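Side-chain contacts in phosphotriesterase family protein (Listeria monocytogenes serotype 4b str. H7858, PDB 3PNZ), which hydrolyses lactones, probably of phosphorylated sugars, as a zinc-binding member of the amidohydrolase superfamily: residues Val314-Phe318 with Val319-Ala323; Gly9-Ala12 with Pro13-Gly17; Ala30-Glu34 with Arg35-Asp39; Gly114-Thr118 with Tyr119-Ile123; Glu196-Glu199 with Ile200-Glu204. One frame throughout, in Å; residues are numbered along the deposited sequence.

Contact 1: Val314-Phe318 with Val319-Ala323; sequences VKKFF and VDNPA
Lys315 O accepts from both Val319 N and Asp320 N, and one residue on Asn321 N reaches back five positions to Lys316 O; helix 310-325 widens into a pi-type turn here, and the axes of the two short segments stand at 26°. In this TIM-barrel enzyme the helix packs beside strand 267-269, and the wider turn comes just before a kink at Pro322, whose ring nitrogen has no hydrogen to give to the turn before. The proline ring instead lies against Phe317 O, with CD of Pro322 3.3 Å from that oxygen. Along the outer side, Lys315 and Asp320 meet obliquely. With CG anti to the backbone N (chi1 -172°), Lys315 runs forward along the helix and lays its CE 3.5 Å from Asp320 OD1; its NZ makes only a long salt bridge, 3.7 Å, to the same oxygen. Lys316 passes the other carboxylate oxygen with its CG at 3.9 Å from Asp320 OD2, but its ammonium is drawn away to Glu264 and Asp265. On the inner side the Asn321 amide lies beside the Phe317 ring, the two pointing the same way with planes 48° apart. The amide is held by Glu264 O and Ile267 O, both accepting from ND2, which fixes it against the barrel. Phe317 and Phe318 turn inward, the first meeting Phe299 and the second stacking on Phe18. Where amide and ring come together, Asn321 ND2 sits at the ring edge near its plane, 4.0 Å from Phe317 CD1.

Contact 2: Gly9-Ala12 with Pro13-Gly17; sequences GDIA and PEQLG
Gln15 folds back against Ala12 so that its amide faces the chain it has just left. Its CG lies anti to the carbonyl carbon (chi1 -61°) and the chain is extended beyond it, which carries OE1 to Ala12 N at 2.8 Å. The N-H points almost straight at the oxygen, at 171°, although the donor is tilted 24° from the plane of the amide carbonyl. The same oxygen lies 3.4 Å from Ala12 CB and 3.7 Å from Ile11 CB, so the end of the side chain is laid along Ile11, the last strand residue, and Ala12 after it. In the other direction Gln15 N donates to Ala12 O, also at 2.8 Å, from well above the plane of that carbonyl. Gln15 is thus tied to both polar backbone atoms of Ala12, once through its side chain and once through its main chain. This pairing stands at the start of residues 13-16, which have helical backbone angles without the regular bonds, between the antiparallel hairpin of strands 4-6 and 9-11 and the first strand of the TIM barrel, 19-23. Glu14 comes from another side: its chain bends at chi2 and brings OE1 to 3.4 Å from Ala12 CB. Ile11 of the strand and Leu16 of the turn form the apolar side, their CD1 atoms approaching tip to tip at 4.1 Å. Both also touch Ile4 of the partner strand, and Pro13 adds its ring to that residue. Leu16 O accepts from Thr62 OG1, and Gln15 O from Gln88 NE2, which fastens the turn's backbone to the barrel.

Contact 3: Ala30-Glu34 with Arg35-Asp39; sequences AYWQE and RDADD
The guanidinium of Arg35 lies flat over one face of the Tyr31 ring, the planes 12° apart and CZ of Arg35 3.7 Å from the ring centroid, a cation-pi stack. CD of Arg35 rests over the same ring as a CH-pi contact. Tyr31 offers this face because its CG stands anti to the backbone N (chi1 177°). The stack is pinned at one corner: Arg35 NH1 donates to Tyr31 O at 3.0 Å, on a lone pair in the carbonyl plane. NH1 also gives to a water at the guanidinium edge, 2.8 Å away, which in turn donates to Glu34 OE1, and NH2 forms a salt bridge with Asp102. With one face on the ring and its nitrogens bonded to Tyr31 O, the water and Asp102, the guanidinium is restricted in rotation.

Arg35 follows Tyr31 by one helical turn, and its extended chain lays the guanidinium back on the ring; directly after it the helix ends. Asp36, with positive phi, is the C-prime residue of a Schellman motif in which Ala37 N donates to Trp32 O (3.0 Å) and Asp36 N to Gln33 O (3.1 Å). The turn also sets Ala37 CB 3.6 Å from Trp32 CE3, an apolar contact across the helix end. Around this surface element, Tyr31 meets Phe99 edge-to-face and Glu34 OE2 accepts from Lys104 N; Asp39, bound to Arg275, leads toward helix 45-57, and helix 30-33 follows barrel strand 19-23.

Contact 4: Gly114-Thr118 with Tyr119-Ile123; sequences GDFET and YYEWI
Thr118 is the N-cap of helix 119-124, and the residues before it fold back over the helix's first turn. With OG1 placed between the backbone N and carbonyl carbon (chi1 64°), the Thr118 hydroxyl accepts from Glu121 N at 3.1 Å. Glu121 answers in the opposite direction: its extended chain brings OE2 to Glu117 N at 2.7 Å, met nearly along the C-O axis by a fairly straight N-H (168°). Thr118 O also takes up Trp122 N, the first regular helical bond. Ahead of the cap, Phe116 lies on the helix, one face over Trp122 CA, which stands 3.7 Å from the ring centroid in a CH-pi contact. Its CD1 is 3.6 Å from Glu121 CG, while CD2 reaches Trp122 CB. The indole is turned obliquely to the phenyl ring, planes 39° apart, and meets Phe134 edge-to-face on helix 128-140. A backbone hydrogen bond to Ile105 also holds Glu117. The exchange of bonds satisfies Glu121 N and Glu117 N, whereas Thr118 N is buried without a partner. Near the helix N-terminus the Glu121 carboxylate would probably be stabilised in its charged form, though Glu117 OE1, 5.7 Å from Glu121 OE2, may offset part of the effect.

Contact 5: Glu196-Glu199 with Ile200-Glu204; sequences EQIE and ILKQE
Ile200 and Leu201 lay their side chains against the preceding turn of helix 194-203, Leu201 CG 3.4 Å from Gln197 O and Ile200 CG1 3.6 Å from Glu196 O. Four successive backbone bonds join the two segments, among them Lys202 N to Ile198 O at 2.8 Å. This buried side is close-packed: Ile198 and Leu201 face strand 211-213, and Ile200 and Leu201 lean on helix 164-180. Gln197 turns its amide to Thr157, Ser186 and the backbone carbonyl of His187, a residue of the zinc site.

The opposite character belongs to the exposed side, where Glu199 and Lys202 lie side by side, pointing the same way. Lys202 bends at chi3 (57°), bringing NZ to Glu199 OE2 at 2.9 Å on the syn side, 21° out of the carboxylate plane; Glu199, bent at chi2, curls to meet it. The aliphatic part of Lys202 bridges the two regions, CD lying 3.8 Å from Ile198 CG2. Gln203 passes its CG within 3.3 Å of Glu199 O before its amide oxygen goes to Arg171. The helix is the crossover of the beta-alpha-beta unit between strands 184-186 and 211-213, with helix 164-180 packed alongside.

Overall arrangement
The five contacts are spread round one TIM-barrel domain. Contacts 1 and 2 touch, their centres 13 Å apart: Leu16 CD2 lies 3.5 Å from Pro322 O, so the turn before the first barrel strand packs on the last long helix. Contacts 3 and 4 form a second neighbourhood, with nearest atoms about 5 Å apart; Lys104 is near both, bonding Glu34 and touching Glu117. Contacts 1 and 3 lie on opposite sides of the chain's centre, their centres about 34 Å apart. Contact 5 stands apart, yet the side chain of its Gln197 is about 9 Å from a zinc ion, and that of Trp32 in contact 3 about 10 Å.

Contact 1: Val314-Phe318 with Val319-Ala323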
# COMPACT_ATOMS: atom_id res chain seq x y z
N VAL A 314 17.09 5.61 8.11
CA VAL A 314 15.99 6.43 7.62
C VAL A 314 16.10 6.64 6.12
O VAL A 314 15.10 6.59 5.39
CB VAL A 314 15.90 7.78 8.36
CG1 VAL A 314 15.02 8.76 7.58
CG2 VAL A 314 15.36 7.56 9.78
N LYS A 315 17.32 6.87 5.63
CA LYS A 315 17.51 7.01 4.20
C LYS A 315 17.10 5.74 3.45
O LYS A 315 16.49 5.81 2.39
CB LYS A 315 18.96 7.38 3.88
CG LYS A 315 19.18 7.73 2.42
CD LYS A 315 20.67 7.75 2.08
CE LYS A 315 20.88 7.64 0.57
NZ LYS A 315 20.06 8.65 -0.16
N LYS A 316 17.44 4.58 4.01
CA LYS A 316 17.01 3.32 3.41
C LYS A 316 15.49 3.15 3.46
O LYS A 316 14.88 2.86 2.43
CB LYS A 316 17.72 2.12 4.05
CG LYS A 316 19.21 2.14 3.77
CD LYS A 316 19.89 0.85 4.13
CE LYS A 316 21.24 0.75 3.41
NZ LYS A 316 21.87 -0.56 3.66
N PHE A 317 14.87 3.34 4.62
CA PHE A 317 13.44 3.06 4.74
C PHE A 317 12.59 3.94 3.83
O PHE A 317 11.57 3.48 3.29
CB PHE A 317 12.94 3.21 6.19
CG PHE A 317 13.67 2.35 7.19
CD1 PHE A 317 14.46 1.29 6.78
CD2 PHE A 317 13.57 2.62 8.55
CE1 PHE A 317 15.13 0.51 7.70
CE2 PHE A 317 14.24 1.84 9.47
CZ PHE A 317 15.02 0.79 9.05
N PHE A 318 12.97 5.21 3.66
CA PHE A 318 12.12 6.15 2.94
C PHE A 318 12.63 6.54 1.56
O PHE A 318 11.90 7.15 0.79
CB PHE A 318 11.90 7.43 3.76
CG PHE A 318 11.20 7.18 5.06
CD1 PHE A 318 9.81 7.06 5.11
CD2 PHE A 318 11.92 7.06 6.24
CE1 PHE A 318 9.15 6.84 6.31
CE2 PHE A 318 11.26 6.83 7.44
CZ PHE A 318 9.88 6.72 7.47
N VAL A 319 13.88 6.20 1.25
CA VAL A 319 14.43 6.55 -0.06
C VAL A 319 14.94 5.33 -0.83
O VAL A 319 14.38 4.96 -1.84
CB VAL A 319 15.55 7.61 0.02
CG1 VAL A 319 16.05 7.94 -1.39
CG2 VAL A 319 15.06 8.86 0.72
N ASP A 320 16.01 4.70 -0.33
CA ASP A 320 16.64 3.61 -1.08
C ASP A 320 15.72 2.41 -1.28
O ASP A 320 15.60 1.90 -2.38
CB ASP A 320 17.94 3.16 -0.41
CG ASP A 320 18.97 4.27 -0.31
OD1 ASP A 320 18.85 5.27 -1.05
OD2 ASP A 320 19.90 4.15 0.51
N ASN A 321 15.06 1.98 -0.20
CA ASN A 321 14.22 0.78 -0.27
C ASN A 321 12.98 0.95 -1.18
O ASN A 321 12.70 0.09 -2.01
CB ASN A 321 13.85 0.28 1.14
CG ASN A 321 15.08 -0.14 1.95
OD1 ASN A 321 16.21 -0.16 1.43
ND2 ASN A 321 14.87 -0.50 3.22
N PRO A 322 12.24 2.06 -1.02
CA PRO A 322 11.13 2.28 -1.96
C PRO A 322 11.60 2.39 -3.41
O PRO A 322 10.89 1.95 -4.32
CB PRO A 322 10.52 3.61 -1.50
CG PRO A 322 10.89 3.72 -0.05
CD PRO A 322 12.23 3.03 0.09
N ALA A 323 12.77 2.97 -3.64
CA ALA A 323 13.28 3.06 -5.02
C ALA A 323 13.57 1.68 -5.60
O ALA A 323 13.42 1.47 -6.80
CB ALA A 323 14.52 3.94 -5.06

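Contact 2: Gly9-Ala12 with Pro13-Gly17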
# COMPACT_ATOMS: atom_id res chain seq x y z
N GLY A 9 3.38 10.05 -14.96
CA GLY A 9 4.44 9.56 -15.83
C GLY A 9 5.35 8.53 -15.18
O GLY A 9 5.34 8.34 -13.95
N ASP A 10 6.14 7.85 -16.01
CA ASP A 10 7.13 6.91 -15.51
C ASP A 10 8.42 7.67 -15.21
O ASP A 10 8.92 8.41 -16.06
CB ASP A 10 7.37 5.79 -16.54
CG ASP A 10 6.11 5.01 -16.85
OD1 ASP A 10 5.16 5.01 -16.02
OD2 ASP A 10 6.04 4.38 -17.93
N ILE A 11 8.94 7.49 -14.00
CA ILE A 11 10.08 8.26 -13.53
C ILE A 11 11.26 7.36 -13.21
O ILE A 11 11.09 6.15 -13.02
CB ILE A 11 9.72 9.12 -12.29
CG1 ILE A 11 9.39 8.23 -11.08
CG2 ILE A 11 8.55 10.04 -12.61
CD1 ILE A 11 9.17 9.04 -9.79
N ALA A 12 12.45 7.94 -13.13
CA ALA A 12 13.64 7.19 -12.76
C ALA A 12 13.59 6.91 -11.26
O ALA A 12 13.05 7.71 -10.50
CB ALA A 12 14.90 7.97 -13.10
N PRO A 13 14.15 5.77 -10.84
CA PRO A 13 14.14 5.48 -9.39
C PRO A 13 14.74 6.62 -8.58
O PRO A 13 14.27 6.91 -7.48
CB PRO A 13 15.01 4.22 -9.29
CG PRO A 13 14.80 3.53 -10.60
CD PRO A 13 14.66 4.64 -11.63
N GLU A 14 15.76 7.27 -9.12
CA GLU A 14 16.42 8.35 -8.43
C GLU A 14 15.50 9.56 -8.21
O GLU A 14 15.77 10.40 -7.36
CB GLU A 14 17.68 8.76 -9.21
CG GLU A 14 18.70 7.61 -9.38
CD GLU A 14 18.20 6.45 -10.28
OE1 GLU A 14 17.32 6.65 -11.15
OE2 GLU A 14 18.72 5.31 -10.12
N GLN A 15 14.40 9.62 -8.95
CA GLN A 15 13.44 10.71 -8.84
C GLN A 15 12.33 10.45 -7.80
O GLN A 15 11.53 11.34 -7.51
CB GLN A 15 12.77 10.99 -10.19
CG GLN A 15 13.72 11.42 -11.32
CD GLN A 15 13.00 11.64 -12.65
OE1 GLN A 15 12.85 10.72 -13.47
NE2 GLN A 15 12.54 12.88 -12.87
N LEU A 16 12.28 9.23 -7.26
CA LEU A 16 11.23 8.89 -6.29
C LEU A 16 11.35 9.71 -5.00
O LEU A 16 10.35 10.23 -4.49
CB LEU A 16 11.25 7.38 -5.99
CG LEU A 16 9.98 6.81 -5.36
CD1 LEU A 16 8.85 6.89 -6.35
CD2 LEU A 16 10.22 5.35 -4.93
N GLY A 17 12.57 9.84 -4.48
CA GLY A 17 12.82 10.60 -3.28
C GLY A 17 12.13 10.03 -2.04
O GLY A 17 11.80 8.84 -2.00

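Contact 3: Ala30-Glu34 with Arg35-Asp39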
# COMPACT_ATOMS: atom_id res chain seq x y z
N ALA A 30 -17.11 1.39 -0.46
CA ALA A 30 -18.54 1.08 -0.50
C ALA A 30 -18.98 0.36 0.77
O ALA A 30 -19.98 0.73 1.39
CB ALA A 30 -18.87 0.24 -1.72
N TYR A 31 -18.24 -0.67 1.14
CA TYR A 31 -18.57 -1.47 2.31
C TYR A 31 -18.79 -0.61 3.55
O TYR A 31 -19.74 -0.82 4.31
CB TYR A 31 -17.49 -2.52 2.55
CG TYR A 31 -17.72 -3.34 3.79
CD1 TYR A 31 -18.40 -4.55 3.73
CD2 TYR A 31 -17.28 -2.90 5.03
CE1 TYR A 31 -18.62 -5.30 4.87
CE2 TYR A 31 -17.50 -3.64 6.17
CZ TYR A 31 -18.17 -4.84 6.08
OH TYR A 31 -18.39 -5.58 7.22
N TRP A 32 -17.92 0.38 3.75
CA TRP A 32 -18.02 1.24 4.93
C TRP A 32 -19.09 2.33 4.78
O TRP A 32 -19.82 2.63 5.73
CB TRP A 32 -16.66 1.85 5.27
CG TRP A 32 -15.68 0.83 5.76
CD1 TRP A 32 -14.45 0.53 5.24
CD2 TRP A 32 -15.85 -0.05 6.89
NE1 TRP A 32 -13.85 -0.47 5.96
CE2 TRP A 32 -14.69 -0.84 6.98
CE3 TRP A 32 -16.88 -0.24 7.82
CZ2 TRP A 32 -14.52 -1.80 7.97
CZ3 TRP A 32 -16.71 -1.20 8.81
CH2 TRP A 32 -15.55 -1.97 8.87
N GLN A 33 -19.17 2.91 3.58
CA GLN A 33 -20.20 3.90 3.28
C GLN A 33 -21.60 3.34 3.54
O GLN A 33 -22.46 4.00 4.11
CB GLN A 33 -20.08 4.34 1.82
CG GLN A 33 -20.99 5.50 1.44
CD GLN A 33 -21.00 5.76 -0.05
OE1 GLN A 33 -20.97 4.83 -0.86
NE2 GLN A 33 -21.03 7.04 -0.42
N GLU A 34 -21.81 2.10 3.11
CA GLU A 34 -23.10 1.45 3.28
C GLU A 34 -23.42 1.21 4.76
O GLU A 34 -24.59 1.04 5.12
CB GLU A 34 -23.16 0.15 2.49
CG GLU A 34 -23.17 0.38 0.97
CD GLU A 34 -22.91 -0.88 0.17
OE1 GLU A 34 -23.28 -1.98 0.65
OE2 GLU A 34 -22.35 -0.78 -0.94
N ARG A 35 -22.39 1.20 5.60
CA ARG A 35 -22.58 0.94 7.03
C ARG A 35 -22.45 2.21 7.87
O ARG A 35 -22.35 2.14 9.10
CB ARG A 35 -21.59 -0.11 7.52
CG ARG A 35 -22.00 -1.51 7.11
CD ARG A 35 -20.88 -2.51 7.24
NE ARG A 35 -21.33 -3.83 6.80
CZ ARG A 35 -21.60 -4.13 5.54
NH1 ARG A 35 -21.44 -3.22 4.59
NH2 ARG A 35 -22.01 -5.35 5.23
N ASP A 36 -22.45 3.35 7.19
CA ASP A 36 -22.39 4.64 7.85
C ASP A 36 -21.14 4.81 8.71
O ASP A 36 -21.13 5.63 9.63
CB ASP A 36 -23.64 4.87 8.70
CG ASP A 36 -24.90 4.98 7.86
OD1 ASP A 36 -24.92 5.80 6.93
OD2 ASP A 36 -25.86 4.23 8.14
N ALA A 37 -20.09 4.05 8.41
CA ALA A 37 -18.80 4.22 9.10
C ALA A 37 -18.06 5.43 8.53
O ALA A 37 -17.05 5.30 7.82
CB ALA A 37 -17.96 2.95 8.98
N ASP A 38 -18.56 6.62 8.86
CA ASP A 38 -18.08 7.86 8.25
C ASP A 38 -16.58 8.13 8.43
O ASP A 38 -15.96 8.76 7.58
CB ASP A 38 -18.87 9.05 8.77
CG ASP A 38 -18.61 10.31 7.97
OD1 ASP A 38 -19.11 10.38 6.82
OD2 ASP A 38 -17.92 11.22 8.47
N ASP A 39 -16.01 7.68 9.54
CA ASP A 39 -14.60 7.95 9.82
C ASP A 39 -13.68 7.28 8.79
O ASP A 39 -12.54 7.71 8.61
CB ASP A 39 -14.23 7.50 11.23
CG ASP A 39 -12.89 8.05 11.69
OD1 ASP A 39 -12.53 9.19 11.31
OD2 ASP A 39 -12.19 7.35 12.46
O HOH W 1 -21.70 -3.69 1.86

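Contact 4: Gly114-Thr118 with Tyr119-Ile123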
# COMPACT_ATOMS: atom_id res chain seq x y z
N GLY A 114 -18.30 -4.99 -15.67
CA GLY A 114 -19.48 -5.75 -16.05
C GLY A 114 -20.65 -5.40 -15.16
O GLY A 114 -20.49 -4.73 -14.13
N ASP A 115 -21.84 -5.85 -15.54
CA ASP A 115 -23.05 -5.54 -14.79
C ASP A 115 -23.21 -6.48 -13.61
O ASP A 115 -24.00 -7.43 -13.64
CB ASP A 115 -24.28 -5.61 -15.70
CG ASP A 115 -25.50 -4.96 -15.07
OD1 ASP A 115 -25.33 -4.16 -14.13
OD2 ASP A 115 -26.63 -5.26 -15.52
N PHE A 116 -22.44 -6.22 -12.55
CA PHE A 116 -22.51 -7.01 -11.33
C PHE A 116 -22.96 -6.13 -10.17
O PHE A 116 -22.60 -4.95 -10.10
CB PHE A 116 -21.15 -7.63 -11.02
CG PHE A 116 -20.71 -8.69 -12.00
CD1 PHE A 116 -21.29 -9.95 -11.98
CD2 PHE A 116 -19.71 -8.43 -12.91
CE1 PHE A 116 -20.88 -10.93 -12.87
CE2 PHE A 116 -19.29 -9.40 -13.81
CZ PHE A 116 -19.88 -10.65 -13.78
N GLU A 117 -23.73 -6.70 -9.26
CA GLU A 117 -24.25 -5.95 -8.12
C GLU A 117 -23.15 -5.62 -7.12
O GLU A 117 -23.01 -4.47 -6.70
CB GLU A 117 -25.37 -6.75 -7.43
CG GLU A 117 -26.11 -5.98 -6.34
CD GLU A 117 -26.87 -4.78 -6.89
OE1 GLU A 117 -27.23 -4.81 -8.09
OE2 GLU A 117 -27.12 -3.83 -6.13
N THR A 118 -22.38 -6.63 -6.74
CA THR A 118 -21.34 -6.50 -5.72
C THR A 118 -20.00 -7.01 -6.24
O THR A 118 -19.95 -7.70 -7.26
CB THR A 118 -21.69 -7.32 -4.48
OG1 THR A 118 -21.72 -8.71 -4.83
CG2 THR A 118 -23.06 -6.91 -3.92
N TYR A 119 -18.92 -6.69 -5.54
CA TYR A 119 -17.62 -7.22 -5.91
C TYR A 119 -17.58 -8.73 -5.78
O TYR A 119 -16.93 -9.41 -6.57
CB TYR A 119 -16.52 -6.63 -5.03
CG TYR A 119 -16.36 -5.14 -5.14
CD1 TYR A 119 -15.57 -4.59 -6.14
CD2 TYR A 119 -16.96 -4.29 -4.23
CE1 TYR A 119 -15.40 -3.22 -6.24
CE2 TYR A 119 -16.80 -2.93 -4.31
CZ TYR A 119 -16.02 -2.40 -5.32
OH TYR A 119 -15.86 -1.04 -5.40
N TYR A 120 -18.27 -9.26 -4.77
CA TYR A 120 -18.33 -10.70 -4.60
C TYR A 120 -18.91 -11.34 -5.86
O TYR A 120 -18.39 -12.33 -6.35
CB TYR A 120 -19.20 -11.10 -3.40
CG TYR A 120 -18.46 -11.31 -2.09
CD1 TYR A 120 -18.82 -10.60 -0.95
CD2 TYR A 120 -17.43 -12.24 -1.99
CE1 TYR A 120 -18.16 -10.79 0.26
CE2 TYR A 120 -16.76 -12.44 -0.78
CZ TYR A 120 -17.13 -11.71 0.33
OH TYR A 120 -16.48 -11.91 1.53
N GLU A 121 -20.01 -10.78 -6.36
CA GLU A 121 -20.65 -11.36 -7.53
C GLU A 121 -19.70 -11.32 -8.72
O GLU A 121 -19.55 -12.31 -9.44
CB GLU A 121 -21.96 -10.65 -7.86
CG GLU A 121 -22.74 -11.34 -8.98
CD GLU A 121 -24.01 -10.61 -9.38
OE1 GLU A 121 -25.00 -11.30 -9.74
OE2 GLU A 121 -24.03 -9.36 -9.35
N TRP A 122 -19.06 -10.17 -8.91
CA TRP A 122 -18.09 -9.99 -9.98
C TRP A 122 -16.97 -11.03 -9.91
O TRP A 122 -16.71 -11.75 -10.86
CB TRP A 122 -17.51 -8.58 -9.92
CG TRP A 122 -16.27 -8.35 -10.74
CD1 TRP A 122 -16.03 -8.78 -12.02
CD2 TRP A 122 -15.11 -7.61 -10.34
NE1 TRP A 122 -14.78 -8.36 -12.43
CE2 TRP A 122 -14.20 -7.64 -11.42
CE3 TRP A 122 -14.74 -6.94 -9.17
CZ2 TRP A 122 -12.95 -7.01 -11.37
CZ3 TRP A 122 -13.50 -6.32 -9.12
CH2 TRP A 122 -12.62 -6.36 -10.21
N ILE A 123 -16.33 -11.10 -8.75
CA ILE A 123 -15.15 -11.95 -8.59
C ILE A 123 -15.50 -13.43 -8.67
O ILE A 123 -14.75 -14.22 -9.24
CB ILE A 123 -14.40 -11.60 -7.29
CG1 ILE A 123 -13.85 -10.17 -7.39
CG2 ILE A 123 -13.30 -12.61 -7.02
CD1 ILE A 123 -13.38 -9.56 -6.08

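Contact 5: Glu196-Glu199 with Ile200-Glu204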
# COMPACT_ATOMS: atom_id res chain seq x y z
N GLU A 196 1.84 -18.22 3.72
CA GLU A 196 0.92 -18.87 2.81
C GLU A 196 0.73 -18.07 1.51
O GLU A 196 0.60 -18.66 0.43
CB GLU A 196 -0.43 -19.14 3.48
CG GLU A 196 -0.33 -20.21 4.58
CD GLU A 196 0.26 -19.69 5.88
OE1 GLU A 196 0.44 -18.46 6.03
OE2 GLU A 196 0.54 -20.51 6.78
N GLN A 197 0.71 -16.74 1.61
CA GLN A 197 0.70 -15.90 0.42
C GLN A 197 1.92 -16.24 -0.42
O GLN A 197 1.83 -16.41 -1.63
CB GLN A 197 0.77 -14.42 0.79
CG GLN A 197 -0.49 -13.86 1.44
CD GLN A 197 -0.39 -12.37 1.67
OE1 GLN A 197 0.68 -11.78 1.49
NE2 GLN A 197 -1.49 -11.76 2.07
N ILE A 198 3.07 -16.32 0.24
CA ILE A 198 4.33 -16.61 -0.44
C ILE A 198 4.29 -17.95 -1.17
O ILE A 198 4.79 -18.07 -2.28
CB ILE A 198 5.52 -16.50 0.53
CG1 ILE A 198 5.82 -15.02 0.81
CG2 ILE A 198 6.74 -17.23 0.01
CD1 ILE A 198 6.57 -14.77 2.09
N GLU A 199 3.68 -18.97 -0.56
CA GLU A 199 3.60 -20.27 -1.21
C GLU A 199 2.80 -20.19 -2.51
O GLU A 199 3.16 -20.82 -3.51
CB GLU A 199 3.01 -21.33 -0.28
CG GLU A 199 4.01 -21.86 0.73
CD GLU A 199 5.30 -22.34 0.07
OE1 GLU A 199 5.21 -23.07 -0.94
OE2 GLU A 199 6.39 -21.98 0.57
N ILE A 200 1.70 -19.44 -2.50
CA ILE A 200 0.90 -19.30 -3.71
C ILE A 200 1.69 -18.56 -4.78
O ILE A 200 1.66 -18.94 -5.96
CB ILE A 200 -0.44 -18.61 -3.42
CG1 ILE A 200 -1.31 -19.52 -2.55
CG2 ILE A 200 -1.16 -18.27 -4.74
CD1 ILE A 200 -2.53 -18.85 -1.99
N LEU A 201 2.40 -17.52 -4.38
CA LEU A 201 3.22 -16.77 -5.33
C LEU A 201 4.33 -17.64 -5.90
O LEU A 201 4.67 -17.52 -7.08
CB LEU A 201 3.80 -15.52 -4.67
CG LEU A 201 2.74 -14.48 -4.30
CD1 LEU A 201 3.35 -13.34 -3.51
CD2 LEU A 201 2.03 -13.97 -5.55
N LYS A 202 4.89 -18.53 -5.09
CA LYS A 202 5.92 -19.44 -5.59
C LYS A 202 5.34 -20.40 -6.63
O LYS A 202 6.00 -20.69 -7.63
CB LYS A 202 6.57 -20.21 -4.44
CG LYS A 202 7.56 -19.36 -3.68
CD LYS A 202 7.94 -19.97 -2.34
CE LYS A 202 8.52 -21.36 -2.48
NZ LYS A 202 8.75 -21.95 -1.13
N GLN A 203 4.12 -20.87 -6.41
CA GLN A 203 3.45 -21.70 -7.41
C GLN A 203 3.26 -20.94 -8.71
O GLN A 203 3.26 -21.53 -9.80
CB GLN A 203 2.09 -22.17 -6.90
CG GLN A 203 2.15 -23.08 -5.68
CD GLN A 203 0.79 -23.29 -5.07
OE1 GLN A 203 -0.23 -22.93 -5.67
NE2 GLN A 203 0.75 -23.87 -3.88
N GLU A 204 3.07 -19.63 -8.60
CA GLU A 204 2.86 -18.78 -9.77
C GLU A 204 4.18 -18.22 -10.34
O GLU A 204 4.16 -17.33 -11.18
CB GLU A 204 1.90 -17.63 -9.44
CG GLU A 204 0.47 -18.10 -9.08
CD GLU A 204 -0.30 -18.66 -10.29
OE1 GLU A 204 -0.07 -18.17 -11.42
OE2 GLU A 204 -1.14 -19.58 -10.10